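Side-chain contacts in D-lactate dehydrogenase (Fermentative) (PDB 6ABJ), which catalyses the NAD-dependent interconversion of pyruvate and D-lactate, working as a tetramer of the D-isomer specific 2-hydroxyacid dehydrogenase family: residues I19-F22 with S23-A26; R228-D232 with A233-A237. All coordinates share one frame; numbering follows the deposited sequence.

How the contacts relate
From the N terminus, the chain first runs into contact 1, where strand 18-21 ends in a short turn that leads to helix 26-35, the strand-turn-helix that opens the domain built on the five-stranded parallel sheet. About two hundred residues later, contact 2 closes the loop after strand 216-219 onto the first turn of helix 233-238, beside the seven-stranded sheet of the NAD-binding domain. The two follow in series, neither nested nor crossed, with centres 37 Å apart on opposite sides of the chain's centre and nearest atoms about 23 Å apart. Each joins a loop to regular structure of a different domain. Helix 317-335, near the C terminus, packs on Ile19 and so returns to the first sheet.

Contact 1. Residues I19-F22 with S23-A26; sequences ILFF and SSQA
Ser24 OG lies beside its own backbone N (chi1 -59°), a rotation that brings the hydroxyl up to Phe21 CB and O. The place is the exit of strand 18-21, the first strand of a beta-alpha-beta crossover in the five-stranded parallel sheet, where the chain turns toward helix 26-35. Ser23 makes the bend: its backbone takes a left-handed helical conformation, and the serine that follows it turns its hydroxyl back to the carbonyl at the strand end. Ser24 OG is hydrogen-bonded to Gln46 O, just past the adjacent strand 42-45, while Ser23 OG is hydrogen-bonded to Asp70 OD1 and His49 ND1, and Arg91 NH2 to Phe22 O. Phe21 CG also sits beside its backbone N (chi1 -65°), and from there the Phe21 ring packs against those of Phe45 and Phe32, the latter edge-to-face; Phe22 packs on Leu50 and Asp70. At the heart of the turn, Ser24 OG stands 3.2 Å from Phe21 CB and 3.0 Å from Phe21 O.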
ATOM      1  N   ILE B  19     -33.072   1.282 -23.553  1.00 46.28           N
ATOM      2  CA  ILE B  19     -32.417   0.267 -22.662  1.00 45.54           C
ATOM      3  C   ILE B  19     -31.864   1.003 -21.460  1.00 44.33           C
ATOM      4  O   ILE B  19     -31.159   2.006 -21.617  1.00 43.29           O
ATOM      5  CB  ILE B  19     -31.272  -0.523 -23.354  1.00 43.57           C
ATOM      6  CG1 ILE B  19     -31.754  -1.217 -24.633  1.00 45.45           C
ATOM      7  CG2 ILE B  19     -30.703  -1.593 -22.412  1.00 43.40           C
ATOM      8  CD1 ILE B  19     -30.665  -1.555 -25.619  1.00 43.37           C
ATOM      9  N   LEU B  20     -32.301   0.581 -20.275  1.00 44.43           N
ATOM     10  CA  LEU B  20     -31.794   1.126 -19.030  1.00 46.04           C
ATOM     11  C   LEU B  20     -30.776   0.140 -18.427  1.00 44.99           C
ATOM     12  O   LEU B  20     -31.120  -1.006 -18.119  1.00 42.64           O
ATOM     13  CB  LEU B  20     -32.932   1.424 -18.022  1.00 48.50           C
ATOM     14  CG  LEU B  20     -32.485   1.996 -16.662  1.00 46.78           C
ATOM     15  CD1 LEU B  20     -31.767   3.339 -16.807  1.00 49.76           C
ATOM     16  CD2 LEU B  20     -33.696   2.114 -15.738  1.00 48.54           C
ATOM     17  N   PHE B  21     -29.536   0.619 -18.232  1.00 42.96           N
ATOM     18  CA  PHE B  21     -28.473  -0.159 -17.581  1.00 41.76           C
ATOM     19  C   PHE B  21     -28.347   0.197 -16.093  1.00 41.77           C
ATOM     20  O   PHE B  21     -28.210   1.373 -15.781  1.00 42.17           O
ATOM     21  CB  PHE B  21     -27.129   0.172 -18.226  1.00 40.97           C
ATOM     22  CG  PHE B  21     -27.008  -0.244 -19.679  1.00 40.59           C
ATOM     23  CD1 PHE B  21     -27.659   0.473 -20.695  1.00 42.19           C
ATOM     24  CD2 PHE B  21     -26.216  -1.325 -20.026  1.00 40.53           C
ATOM     25  CE1 PHE B  21     -27.527   0.087 -22.029  1.00 43.55           C
ATOM     26  CE2 PHE B  21     -26.055  -1.697 -21.344  1.00 41.19           C
ATOM     27  CZ  PHE B  21     -26.735  -1.000 -22.355  1.00 41.97           C
ATOM     28  N   PHE B  22     -28.468  -0.806 -15.215  1.00 38.91           N
ATOM     29  CA  PHE B  22     -28.265  -0.628 -13.818  1.00 39.19           C
ATOM     30  C   PHE B  22     -26.812  -1.093 -13.534  1.00 39.25           C
ATOM     31  O   PHE B  22     -26.204  -1.771 -14.373  1.00 37.23           O
ATOM     32  CB  PHE B  22     -29.235  -1.449 -12.974  1.00 42.19           C
ATOM     33  CG  PHE B  22     -30.606  -0.903 -12.920  1.00 44.08           C
ATOM     34  CD1 PHE B  22     -30.966   0.023 -11.949  1.00 47.50           C
ATOM     35  CD2 PHE B  22     -31.560  -1.291 -13.887  1.00 47.90           C
ATOM     36  CE1 PHE B  22     -32.247   0.553 -11.909  1.00 46.09           C
ATOM     37  CE2 PHE B  22     -32.847  -0.750 -13.859  1.00 47.08           C
ATOM     38  CZ  PHE B  22     -33.191   0.171 -12.856  1.00 49.86           C
ATOM     39  N   SER B  23     -26.279  -0.625 -12.405  1.00 39.31           N
ATOM     40  CA  SER B  23     -24.882  -0.923 -11.936  1.00 38.54           C
ATOM     41  C   SER B  23     -23.824  -0.545 -12.990  1.00 36.15           C
ATOM     42  O   SER B  23     -22.865  -1.231 -13.191  1.00 36.02           O
ATOM     43  CB  SER B  23     -24.779  -2.374 -11.497  1.00 38.35           C
ATOM     44  OG  SER B  23     -25.662  -2.659 -10.379  1.00 37.51           O
ATOM     45  N   SER B  24     -24.036   0.573 -13.655  1.00 37.13           N
ATOM     46  CA  SER B  24     -23.214   0.968 -14.814  1.00 37.94           C
ATOM     47  C   SER B  24     -21.851   1.481 -14.400  1.00 41.44           C
ATOM     48  O   SER B  24     -21.744   2.230 -13.424  1.00 41.03           O
ATOM     49  CB  SER B  24     -23.914   2.052 -15.602  1.00 38.10           C
ATOM     50  OG  SER B  24     -25.205   1.617 -16.064  1.00 38.36           O
ATOM     51  N   GLN B  25     -20.831   1.049 -15.129  1.00 41.17           N
ATOM     52  CA  GLN B  25     -19.452   1.496 -14.909  1.00 43.62           C
ATOM     53  C   GLN B  25     -19.093   2.239 -16.170  1.00 43.30           C
ATOM     54  O   GLN B  25     -19.704   2.031 -17.224  1.00 41.75           O
ATOM     55  CB  GLN B  25     -18.509   0.278 -14.792  1.00 41.81           C
ATOM     56  CG  GLN B  25     -18.846  -0.644 -13.638  1.00 41.28           C
ATOM     57  CD  GLN B  25     -18.572   0.040 -12.337  1.00 44.31           C
ATOM     58  OE1 GLN B  25     -17.792   1.010 -12.274  1.00 41.00           O
ATOM     59  NE2 GLN B  25     -19.260  -0.390 -11.303  1.00 44.72           N
ATOM     60  N   ALA B  26     -18.062   3.053 -16.089  1.00 38.40           N
ATOM     61  CA  ALA B  26     -17.570   3.737 -17.266  1.00 39.67           C
ATOM     62  C   ALA B  26     -17.205   2.769 -18.379  1.00 40.83           C
ATOM     63  O   ALA B  26     -17.449   3.039 -19.551  1.00 41.95           O
ATOM     64  CB  ALA B  26     -16.386   4.643 -16.906  1.00 40.77           C
TER

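Contact 2. Residues R228-D232 with A233-A237; sequences RHLID and AQRLA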
ATOM      1  N   ARG B 228     -18.753 -29.207  -8.207  1.00 56.51           N
ATOM      2  CA  ARG B 228     -18.930 -28.319  -7.090  1.00 53.08           C
ATOM      3  C   ARG B 228     -17.988 -28.773  -6.000  1.00 48.38           C
ATOM      4  O   ARG B 228     -17.931 -29.925  -5.644  1.00 43.04           O
ATOM      5  CB  ARG B 228     -20.384 -28.225  -6.617  1.00 60.63           C
ATOM      6  CG  ARG B 228     -20.616 -28.173  -5.107  1.00 66.70           C
ATOM      7  CD  ARG B 228     -22.020 -27.809  -4.720  1.00 71.76           C
ATOM      8  NE  ARG B 228     -22.103 -26.394  -4.497  1.00 81.92           N
ATOM      9  CZ  ARG B 228     -22.010 -25.827  -3.306  1.00 91.93           C
ATOM     10  NH1 ARG B 228     -21.845 -26.563  -2.211  1.00 93.21           N
ATOM     11  NH2 ARG B 228     -22.080 -24.519  -3.210  1.00 95.52           N
ATOM     12  N   HIS B 229     -17.257 -27.813  -5.474  1.00 42.01           N
ATOM     13  CA  HIS B 229     -16.224 -28.088  -4.481  1.00 37.51           C
ATOM     14  C   HIS B 229     -15.263 -29.163  -4.934  1.00 35.62           C
ATOM     15  O   HIS B 229     -14.730 -29.917  -4.144  1.00 37.54           O
ATOM     16  CB  HIS B 229     -16.807 -28.335  -3.109  1.00 38.89           C
ATOM     17  CG  HIS B 229     -17.378 -27.098  -2.499  1.00 41.88           C
ATOM     18  ND1 HIS B 229     -17.763 -27.017  -1.184  1.00 46.26           N
ATOM     19  CD2 HIS B 229     -17.543 -25.853  -3.013  1.00 44.62           C
ATOM     20  CE1 HIS B 229     -18.170 -25.786  -0.921  1.00 46.09           C
ATOM     21  NE2 HIS B 229     -18.068 -25.070  -2.029  1.00 42.95           N
ATOM     22  N   LEU B 230     -14.960 -29.162  -6.226  1.00 39.11           N
ATOM     23  CA  LEU B 230     -13.948 -30.123  -6.750  1.00 42.86           C
ATOM     24  C   LEU B 230     -12.665 -30.032  -5.951  1.00 40.79           C
ATOM     25  O   LEU B 230     -12.123 -31.035  -5.507  1.00 41.10           O
ATOM     26  CB  LEU B 230     -13.648 -29.851  -8.208  1.00 46.93           C
ATOM     27  CG  LEU B 230     -12.782 -30.881  -8.914  1.00 50.78           C
ATOM     28  CD1 LEU B 230     -13.626 -32.125  -9.133  1.00 55.61           C
ATOM     29  CD2 LEU B 230     -12.324 -30.335 -10.240  1.00 54.27           C
ATOM     30  N   ILE B 231     -12.176 -28.800  -5.740  1.00 39.33           N
ATOM     31  CA  ILE B 231     -11.012 -28.658  -4.866  1.00 39.02           C
ATOM     32  C   ILE B 231     -11.480 -28.424  -3.425  1.00 41.09           C
ATOM     33  O   ILE B 231     -11.872 -27.336  -3.070  1.00 46.00           O
ATOM     34  CB  ILE B 231     -10.102 -27.495  -5.286  1.00 36.74           C
ATOM     35  CG1 ILE B 231      -9.718 -27.568  -6.776  1.00 34.72           C
ATOM     36  CG2 ILE B 231      -8.868 -27.470  -4.415  1.00 34.71           C
ATOM     37  CD1 ILE B 231      -9.008 -28.812  -7.208  1.00 36.81           C
ATOM     38  N   ASP B 232     -11.458 -29.485  -2.653  1.00 40.33           N
ATOM     39  CA  ASP B 232     -11.950 -29.485  -1.302  1.00 44.01           C
ATOM     40  C   ASP B 232     -10.755 -29.911  -0.521  1.00 38.29           C
ATOM     41  O   ASP B 232      -9.701 -30.046  -1.089  1.00 40.00           O
ATOM     42  CB  ASP B 232     -13.153 -30.464  -1.135  1.00 45.52           C
ATOM     43  CG  ASP B 232     -12.834 -31.903  -1.566  1.00 50.25           C
ATOM     44  OD1 ASP B 232     -11.647 -32.255  -1.741  1.00 47.68           O
ATOM     45  OD2 ASP B 232     -13.817 -32.710  -1.697  1.00 51.18           O
ATOM     46  N   ALA B 233     -10.894 -30.162   0.760  1.00 39.79           N
ATOM     47  CA  ALA B 233      -9.726 -30.477   1.575  1.00 38.21           C
ATOM     48  C   ALA B 233      -8.935 -31.725   1.138  1.00 43.82           C
ATOM     49  O   ALA B 233      -7.702 -31.827   1.352  1.00 40.67           O
ATOM     50  CB  ALA B 233     -10.157 -30.610   3.018  1.00 42.32           C
ATOM     51  N   GLN B 234      -9.659 -32.672   0.552  1.00 46.82           N
ATOM     52  CA  GLN B 234      -9.111 -33.930   0.069  1.00 46.77           C
ATOM     53  C   GLN B 234      -8.303 -33.673  -1.180  1.00 39.39           C
ATOM     54  O   GLN B 234      -7.201 -34.058  -1.289  1.00 35.35           O
ATOM     55  CB  GLN B 234     -10.256 -34.926  -0.237  1.00 52.40           C
ATOM     56  CG  GLN B 234     -10.001 -35.976  -1.323  1.00 58.61           C
ATOM     57  CD  GLN B 234     -11.248 -36.364  -2.128  1.00 69.00           C
ATOM     58  OE1 GLN B 234     -12.362 -36.110  -1.714  1.00 66.36           O
ATOM     59  NE2 GLN B 234     -11.056 -36.990  -3.273  1.00 78.07           N
ATOM     60  N   ARG B 235      -8.914 -33.001  -2.121  1.00 38.23           N
ATOM     61  CA  ARG B 235      -8.206 -32.673  -3.339  1.00 37.26           C
ATOM     62  C   ARG B 235      -6.969 -31.805  -3.021  1.00 38.81           C
ATOM     63  O   ARG B 235      -5.913 -32.003  -3.621  1.00 38.37           O
ATOM     64  CB  ARG B 235      -9.120 -31.943  -4.322  1.00 41.16           C
ATOM     65  CG  ARG B 235      -9.741 -32.868  -5.347  1.00 44.39           C
ATOM     66  CD  ARG B 235     -10.622 -33.893  -4.661  1.00 49.61           C
ATOM     67  NE  ARG B 235     -11.805 -34.185  -5.459  1.00 51.73           N
ATOM     68  CZ  ARG B 235     -11.867 -35.144  -6.376  1.00 59.10           C
ATOM     69  NH1 ARG B 235     -10.814 -35.917  -6.611  1.00 61.25           N
ATOM     70  NH2 ARG B 235     -12.989 -35.329  -7.058  1.00 61.06           N
ATOM     71  N   LEU B 236      -7.086 -30.852  -2.090  1.00 37.52           N
ATOM     72  CA  LEU B 236      -5.904 -30.030  -1.706  1.00 38.71           C
ATOM     73  C   LEU B 236      -4.800 -30.891  -1.152  1.00 37.93           C
ATOM     74  O   LEU B 236      -3.602 -30.642  -1.406  1.00 35.43           O
ATOM     75  CB  LEU B 236      -6.225 -28.933  -0.673  1.00 36.44           C
ATOM     76  CG  LEU B 236      -7.052 -27.828  -1.230  1.00 38.64           C
ATOM     77  CD1 LEU B 236      -7.613 -27.010  -0.113  1.00 39.45           C
ATOM     78  CD2 LEU B 236      -6.225 -26.986  -2.221  1.00 39.14           C
ATOM     79  N   ALA B 237      -5.158 -31.865  -0.309  1.00 40.31           N
ATOM     80  CA  ALA B 237      -4.126 -32.728   0.240  1.00 38.60           C
ATOM     81  C   ALA B 237      -3.516 -33.702  -0.810  1.00 37.64           C
ATOM     82  O   ALA B 237      -2.443 -34.219  -0.608  1.00 37.48           O
ATOM     83  CB  ALA B 237      -4.685 -33.500   1.441  1.00 46.22           C
TER
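Arg235 folds back over the loop that precedes its own helix, lying against Leu230 and Asp232. Its CB rests near both Leu230 O and Asp232 OD1. CG then presses close on the Leu230 carbonyl, 3.0 Å from its O, and a bend about CB-CG (chi2 62°) carries CD alongside both oxygens, 3.5 Å from Asp232 OD1. NE follows at 3.2 Å from Leu230 O. It stays 4.2 Å from Asp232 OD1, which lies at the edge of the guanidinium, near its plane; the opposite charges are too far apart for a salt bridge, though they may still attract. At the tip, Arg235 NH2 lies 3.9 Å from Leu230 CD1, a methyl carbon. Arg235 NH1 points to Asp208 in a long, weak ion pair, and Leu207 and Leu211 of helix 207-213 also touch this side chain.

Asp232 has its carboxylate set between backbone N and carbonyl carbon (chi1 56°), which swings OD1 over the start of the helix. Arg235 N donates to OD1 at 2.9 Å in an almost straight bond (178°), and Gln234 N adds a weak one, so two amides of the first turn share a single oxygen. From Leu236 N to Asp232 O runs a 2.9 Å bond, the first i to i+4 link of the helix.

On the buried side, Ile231 CG2 packs at 3.5 Å, tight for two carbons, against Leu236 CD2, the two side chains crossing nearly at right angles. Leu236 continues onto Ala258 and Leu259 of helix 256-265. An aspartate N-cap joined to a hydrophobic staple, Ile231 with Leu236, thus starts helix 233-238 in the Rossmann-type NAD-binding domain.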